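Succinylglutamatedesuccinylase/aspartoacylase (Rhodobacter sphaeroides 2.4.1, PDB 3CDX) probably hydrolyses carbon-nitrogen bonds in linear amides as a metal-dependent member of the succinylglutamate desuccinylase/aspartoacylase family, and binds a calcium ion in this crystal. Local coordinates at residues M261-T275 with R326-Y340. Numbering follows the deposited sequence.
Sequences MMVREADAYVMAPRT and RVTRGDAVAVVMEDY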
loop_
_atom_site.group_PDB
_atom_site.type_symbol
_atom_site.label_atom_id
_atom_site.label_comp_id
_atom_site.label_asym_id
_atom_site.label_seq_id
_atom_site.Cartn_x
_atom_site.Cartn_y
_atom_site.Cartn_z
ATOM N N MET A 261 -5.203 -15.837 40.107
ATOM C CA MET A 261 -5.934 -16.645 39.196
ATOM C C MET A 261 -4.904 -17.234 38.282
ATOM O O MET A 261 -3.702 -16.926 38.398
ATOM C CB MET A 261 -6.931 -15.760 38.430
ATOM C CG MET A 261 -7.685 -14.748 39.337
ATOM S SD MET A 261 -8.987 -15.590 40.347
ATOM C CE MET A 261 -10.203 -16.006 39.087
ATOM N N MET A 262 -5.377 -18.052 37.346
ATOM C CA MET A 262 -4.507 -18.762 36.464
ATOM C C MET A 262 -5.246 -19.152 35.198
ATOM O O MET A 262 -6.483 -19.270 35.178
ATOM C CB MET A 262 -3.873 -20.002 37.170
ATOM C CG MET A 262 -4.834 -21.114 37.684
ATOM S SD MET A 262 -3.981 -22.592 38.463
ATOM C CE MET A 262 -3.051 -23.236 37.126
ATOM N N VAL A 263 -4.460 -19.336 34.145
ATOM C CA VAL A 263 -4.909 -19.842 32.890
ATOM C C VAL A 263 -3.949 -20.975 32.542
ATOM O O VAL A 263 -2.745 -20.738 32.389
ATOM C CB VAL A 263 -4.844 -18.761 31.767
ATOM C CG1 VAL A 263 -5.187 -19.401 30.435
ATOM C CG2 VAL A 263 -5.806 -17.594 32.062
ATOM N N ARG A 264 -4.464 -22.196 32.417
ATOM C CA ARG A 264 -3.579 -23.334 32.145
ATOM C C ARG A 264 -4.084 -24.340 31.099
ATOM O O ARG A 264 -3.281 -25.086 30.539
ATOM C CB ARG A 264 -3.165 -24.039 33.447
ATOM N N GLU A 265 -5.379 -24.332 30.799
ATOM C CA GLU A 265 -5.979 -25.375 29.974
ATOM C C GLU A 265 -6.402 -24.889 28.584
ATOM O O GLU A 265 -6.859 -23.761 28.451
ATOM C CB GLU A 265 -7.204 -25.957 30.714
ATOM N N ALA A 266 -6.283 -25.738 27.553
ATOM C CA ALA A 266 -6.728 -25.338 26.214
ATOM C C ALA A 266 -8.221 -25.008 26.259
ATOM O O ALA A 266 -8.716 -24.154 25.495
ATOM C CB ALA A 266 -6.461 -26.419 25.203
ATOM N N ASP A 267 -8.919 -25.688 27.176
ATOM C CA ASP A 267 -10.350 -25.506 27.398
ATOM C C ASP A 267 -10.689 -24.095 27.946
ATOM O O ASP A 267 -11.846 -23.689 27.910
ATOM C CB ASP A 267 -10.881 -26.607 28.347
ATOM C CG ASP A 267 -11.448 -27.847 27.595
ATOM O OD1 ASP A 267 -11.394 -27.920 26.332
ATOM O OD2 ASP A 267 -11.972 -28.743 28.294
ATOM N N ALA A 268 -9.691 -23.383 28.475
ATOM C CA ALA A 268 -9.808 -21.947 28.888
ATOM C C ALA A 268 -10.045 -20.942 27.739
ATOM O O ALA A 268 -10.546 -19.864 27.968
ATOM C CB ALA A 268 -8.581 -21.525 29.696
ATOM N N TYR A 269 -9.684 -21.312 26.518
ATOM C CA TYR A 269 -9.829 -20.467 25.329
ATOM C C TYR A 269 -11.064 -20.834 24.515
ATOM O O TYR A 269 -11.231 -22.003 24.098
ATOM C CB TYR A 269 -8.595 -20.637 24.436
ATOM C CG TYR A 269 -7.326 -20.237 25.138
ATOM C CD1 TYR A 269 -6.749 -18.993 24.900
ATOM C CD2 TYR A 269 -6.715 -21.086 26.057
ATOM C CE1 TYR A 269 -5.591 -18.607 25.548
ATOM C CE2 TYR A 269 -5.538 -20.706 26.720
ATOM C CZ TYR A 269 -4.992 -19.468 26.452
ATOM O OH TYR A 269 -3.856 -19.056 27.097
ATOM N N VAL A 270 -11.934 -19.858 24.283
ATOM C CA VAL A 270 -13.012 -20.046 23.339
ATOM C C VAL A 270 -12.511 -19.569 22.006
ATOM O O VAL A 270 -12.212 -18.389 21.827
ATOM C CB VAL A 270 -14.293 -19.278 23.720
ATOM C CG1 VAL A 270 -15.453 -19.676 22.774
ATOM C CG2 VAL A 270 -14.606 -19.518 25.178
ATOM N N MET A 271 -12.434 -20.493 21.065
ATOM C CA MET A 271 -11.874 -20.213 19.760
ATOM C C MET A 271 -12.969 -20.068 18.689
ATOM O O MET A 271 -13.971 -20.783 18.704
ATOM C CB MET A 271 -10.900 -21.332 19.401
ATOM C CG MET A 271 -9.781 -21.554 20.462
ATOM S SD MET A 271 -8.566 -20.244 20.662
ATOM C CE MET A 271 -7.752 -20.236 19.072
ATOM N N ALA A 272 -12.784 -19.120 17.773
ATOM C CA ALA A 272 -13.651 -19.015 16.591
ATOM C C ALA A 272 -13.294 -20.066 15.503
ATOM O O ALA A 272 -12.175 -20.034 14.958
ATOM C CB ALA A 272 -13.570 -17.595 15.997
ATOM N N PRO A 273 -14.231 -20.986 15.177
ATOM C CA PRO A 273 -13.910 -21.948 14.111
ATOM C C PRO A 273 -14.153 -21.387 12.725
ATOM O O PRO A 273 -13.711 -21.963 11.728
ATOM C CB PRO A 273 -14.879 -23.111 14.383
ATOM C CG PRO A 273 -15.742 -22.681 15.573
ATOM C CD PRO A 273 -15.559 -21.243 15.761
ATOM N N ARG A 274 -14.900 -20.292 12.658
ATOM C CA ARG A 274 -15.195 -19.679 11.384
ATOM C C ARG A 274 -15.001 -18.175 11.484
ATOM O O ARG A 274 -15.123 -17.582 12.560
ATOM C CB ARG A 274 -16.619 -20.017 10.893
ATOM C CG ARG A 274 -16.925 -21.503 10.584
ATOM C CD ARG A 274 -16.218 -22.078 9.323
ATOM N NE ARG A 274 -16.390 -23.532 9.262
ATOM C CZ ARG A 274 -15.599 -24.399 8.618
ATOM N NH1 ARG A 274 -14.528 -24.000 7.940
ATOM N NH2 ARG A 274 -15.885 -25.700 8.664
ATOM N N THR A 275 -14.661 -17.571 10.355
ATOM C CA THR A 275 -14.698 -16.114 10.227
ATOM C C THR A 275 -16.148 -15.592 10.187
ATOM O O THR A 275 -16.984 -16.086 9.433
ATOM C CB THR A 275 -13.874 -15.691 9.016
ATOM O OG1 THR A 275 -12.516 -16.080 9.256
ATOM C CG2 THR A 275 -13.934 -14.148 8.790
ATOM N N ARG A 326 -15.907 -8.355 13.813
ATOM C CA ARG A 326 -15.647 -9.370 12.829
ATOM C C ARG A 326 -14.408 -10.162 13.261
ATOM O O ARG A 326 -13.308 -9.617 13.327
ATOM C CB ARG A 326 -15.510 -8.747 11.441
ATOM C CG ARG A 326 -15.173 -9.780 10.328
ATOM C CD ARG A 326 -15.390 -9.151 8.955
ATOM N NE ARG A 326 -14.957 -9.976 7.835
ATOM C CZ ARG A 326 -15.608 -11.052 7.382
ATOM N NH1 ARG A 326 -16.734 -11.485 7.981
ATOM N NH2 ARG A 326 -15.131 -11.712 6.326
ATOM N N VAL A 327 -14.596 -11.440 13.595
ATOM C CA VAL A 327 -13.499 -12.273 14.078
ATOM C C VAL A 327 -13.033 -13.178 12.952
ATOM O O VAL A 327 -13.795 -13.474 12.041
ATOM C CB VAL A 327 -13.909 -13.171 15.313
ATOM C CG1 VAL A 327 -14.262 -12.288 16.565
ATOM C CG2 VAL A 327 -15.060 -14.115 14.949
ATOM N N THR A 328 -11.779 -13.612 13.025
ATOM C CA THR A 328 -11.212 -14.465 12.014
ATOM C C THR A 328 -11.114 -15.878 12.587
ATOM O O THR A 328 -10.759 -16.040 13.750
ATOM C CB THR A 328 -9.823 -13.940 11.551
ATOM O OG1 THR A 328 -9.961 -12.608 11.058
ATOM C CG2 THR A 328 -9.257 -14.785 10.397
ATOM N N ARG A 329 -11.444 -16.885 11.771
ATOM C CA ARG A 329 -11.170 -18.302 12.097
ATOM C C ARG A 329 -9.808 -18.436 12.781
ATOM O O ARG A 329 -8.810 -17.908 12.282
ATOM C CB ARG A 329 -11.163 -19.161 10.816
ATOM C CG ARG A 329 -10.823 -20.647 11.059
ATOM C CD ARG A 329 -10.640 -21.413 9.743
ATOM N NE ARG A 329 -10.281 -22.821 9.971
ATOM C CZ ARG A 329 -10.481 -23.810 9.095
ATOM N NH1 ARG A 329 -11.071 -23.594 7.917
ATOM N NH2 ARG A 329 -10.115 -25.035 9.420
ATOM N N GLY A 330 -9.767 -19.131 13.910
ATOM C CA GLY A 330 -8.538 -19.220 14.695
ATOM C C GLY A 330 -8.268 -18.183 15.786
ATOM O O GLY A 330 -7.288 -18.308 16.493
ATOM N N ASP A 331 -9.103 -17.145 15.918
ATOM C CA ASP A 331 -8.949 -16.134 16.984
ATOM C C ASP A 331 -9.587 -16.695 18.225
ATOM O O ASP A 331 -10.576 -17.430 18.152
ATOM C CB ASP A 331 -9.720 -14.836 16.673
ATOM C CG ASP A 331 -9.106 -13.997 15.536
ATOM O OD1 ASP A 331 -7.935 -14.200 15.142
ATOM O OD2 ASP A 331 -9.826 -13.101 15.042
ATOM N N ALA A 332 -9.067 -16.320 19.385
ATOM C CA ALA A 332 -9.806 -16.589 20.622
ATOM C C ALA A 332 -10.821 -15.456 20.789
ATOM O O ALA A 332 -10.509 -14.294 20.503
ATOM C CB ALA A 332 -8.855 -16.644 21.808
ATOM N N VAL A 333 -12.026 -15.770 21.247
ATOM C CA VAL A 333 -13.026 -14.723 21.513
ATOM C C VAL A 333 -13.229 -14.509 23.031
ATOM O O VAL A 333 -13.918 -13.575 23.473
ATOM C CB VAL A 333 -14.334 -14.997 20.741
ATOM C CG1 VAL A 333 -14.065 -14.910 19.226
ATOM C CG2 VAL A 333 -14.941 -16.355 21.097
ATOM N N ALA A 334 -12.586 -15.381 23.809
ATOM C CA ALA A 334 -12.583 -15.351 25.269
ATOM C C ALA A 334 -11.493 -16.270 25.776
ATOM O O ALA A 334 -11.201 -17.310 25.182
ATOM C CB ALA A 334 -13.950 -15.771 25.873
ATOM N N VAL A 335 -10.891 -15.851 26.877
ATOM C CA VAL A 335 -9.966 -16.638 27.661
ATOM C C VAL A 335 -10.479 -16.503 29.092
ATOM O O VAL A 335 -10.646 -15.381 29.609
ATOM C CB VAL A 335 -8.541 -16.096 27.577
ATOM C CG1 VAL A 335 -7.574 -17.013 28.381
ATOM C CG2 VAL A 335 -8.097 -15.961 26.119
ATOM N N VAL A 336 -10.738 -17.659 29.701
ATOM C CA VAL A 336 -11.281 -17.739 31.076
ATOM C C VAL A 336 -10.161 -18.052 32.085
ATOM O O VAL A 336 -9.317 -18.951 31.849
ATOM C CB VAL A 336 -12.422 -18.797 31.117
ATOM C CG1 VAL A 336 -13.047 -18.950 32.517
ATOM C CG2 VAL A 336 -13.482 -18.426 30.068
ATOM N N MET A 337 -10.134 -17.293 33.173
ATOM C CA MET A 337 -9.192 -17.506 34.263
ATOM C C MET A 337 -9.958 -18.174 35.402
ATOM O O MET A 337 -11.155 -18.030 35.458
ATOM C CB MET A 337 -8.526 -16.202 34.707
ATOM C CG MET A 337 -9.430 -15.107 35.283
ATOM S SD MET A 337 -8.559 -13.538 35.588
ATOM C CE MET A 337 -9.998 -12.645 36.106
ATOM N N GLU A 338 -9.263 -18.909 36.276
ATOM C CA GLU A 338 -9.852 -19.665 37.401
ATOM C C GLU A 338 -8.983 -19.364 38.619
ATOM O O GLU A 338 -7.850 -18.899 38.450
ATOM C CB GLU A 338 -9.884 -21.183 37.098
ATOM C CG GLU A 338 -8.499 -21.879 36.930
ATOM C CD GLU A 338 -8.543 -23.318 36.360
ATOM O OE1 GLU A 338 -9.571 -24.029 36.526
ATOM O OE2 GLU A 338 -7.520 -23.765 35.737
ATOM N N ASP A 339 -9.511 -19.591 39.831
ATOM C CA ASP A 339 -8.758 -19.391 41.087
ATOM C C ASP A 339 -7.425 -20.102 40.997
ATOM O O ASP A 339 -7.342 -21.224 40.454
ATOM C CB ASP A 339 -9.508 -19.958 42.303
ATOM C CG ASP A 339 -10.699 -19.102 42.724
ATOM O OD1 ASP A 339 -10.796 -17.927 42.300
ATOM O OD2 ASP A 339 -11.538 -19.603 43.511
ATOM N N TYR A 340 -6.402 -19.443 41.526
ATOM C CA TYR A 340 -5.045 -19.947 41.542
ATOM C C TYR A 340 -4.867 -21.125 42.497
ATOM O O TYR A 340 -5.302 -21.062 43.643
ATOM C CB TYR A 340 -4.082 -18.846 41.973
ATOM C CG TYR A 340 -2.628 -19.267 42.002
ATOM C CD1 TYR A 340 -1.913 -19.484 40.810
ATOM C CD2 TYR A 340 -1.961 -19.458 43.218
ATOM C CE1 TYR A 340 -0.560 -19.878 40.832
ATOM C CE2 TYR A 340 -0.605 -19.858 43.248
ATOM C CZ TYR A 340 0.084 -20.058 42.058
ATOM O OH TYR A 340 1.401 -20.438 42.098
HETATM O O HOH W 1 -8.459 -21.139 33.173
HETATM O O HOH W 2 -13.115 -21.400 7.065
HETATM O O HOH W 3 -18.098 -14.520 7.590
#
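T275 straddles the other segment: OG1 meets the turn at R329, CG2 meets V327 and R326 ahead of it. CB lies 3.8 Å from V327 O. OG1 accepts the backbone N-H of R329 at 2.8 Å, nearly straight at 171°. CG2, anti to the backbone N, touches V327 O at 3.3 Å and lies over one face of the R326 guanidinium, whose NE bonds Q101 O of a third subunit. A valine here would probably leave the R329 N-H without its acceptor and loosen the start of the type II turn T328-D331. That turn is also gripped through A272, whose N binds D331 O and whose O takes G330 N. R329 and R274 run side by side, their guanidinium planes 81° apart; a water and D302 of a fourth subunit each bind both NH1 atoms. Farther along, the strands pair antiparallel, with a beta bulge between V270 and M271. Past the bulge, at the non-hydrogen-bonded pair Y269-V335, V335 CG1 makes a CH-pi contact over the Y269 ring, 4.1 Å from its centroid. Beyond the 264-267 excursion M262 and E338 pair again. At M261 and V263, strand 259-271 lies between strands 186-189 and 332-339, the latter paired in turn with 316-322.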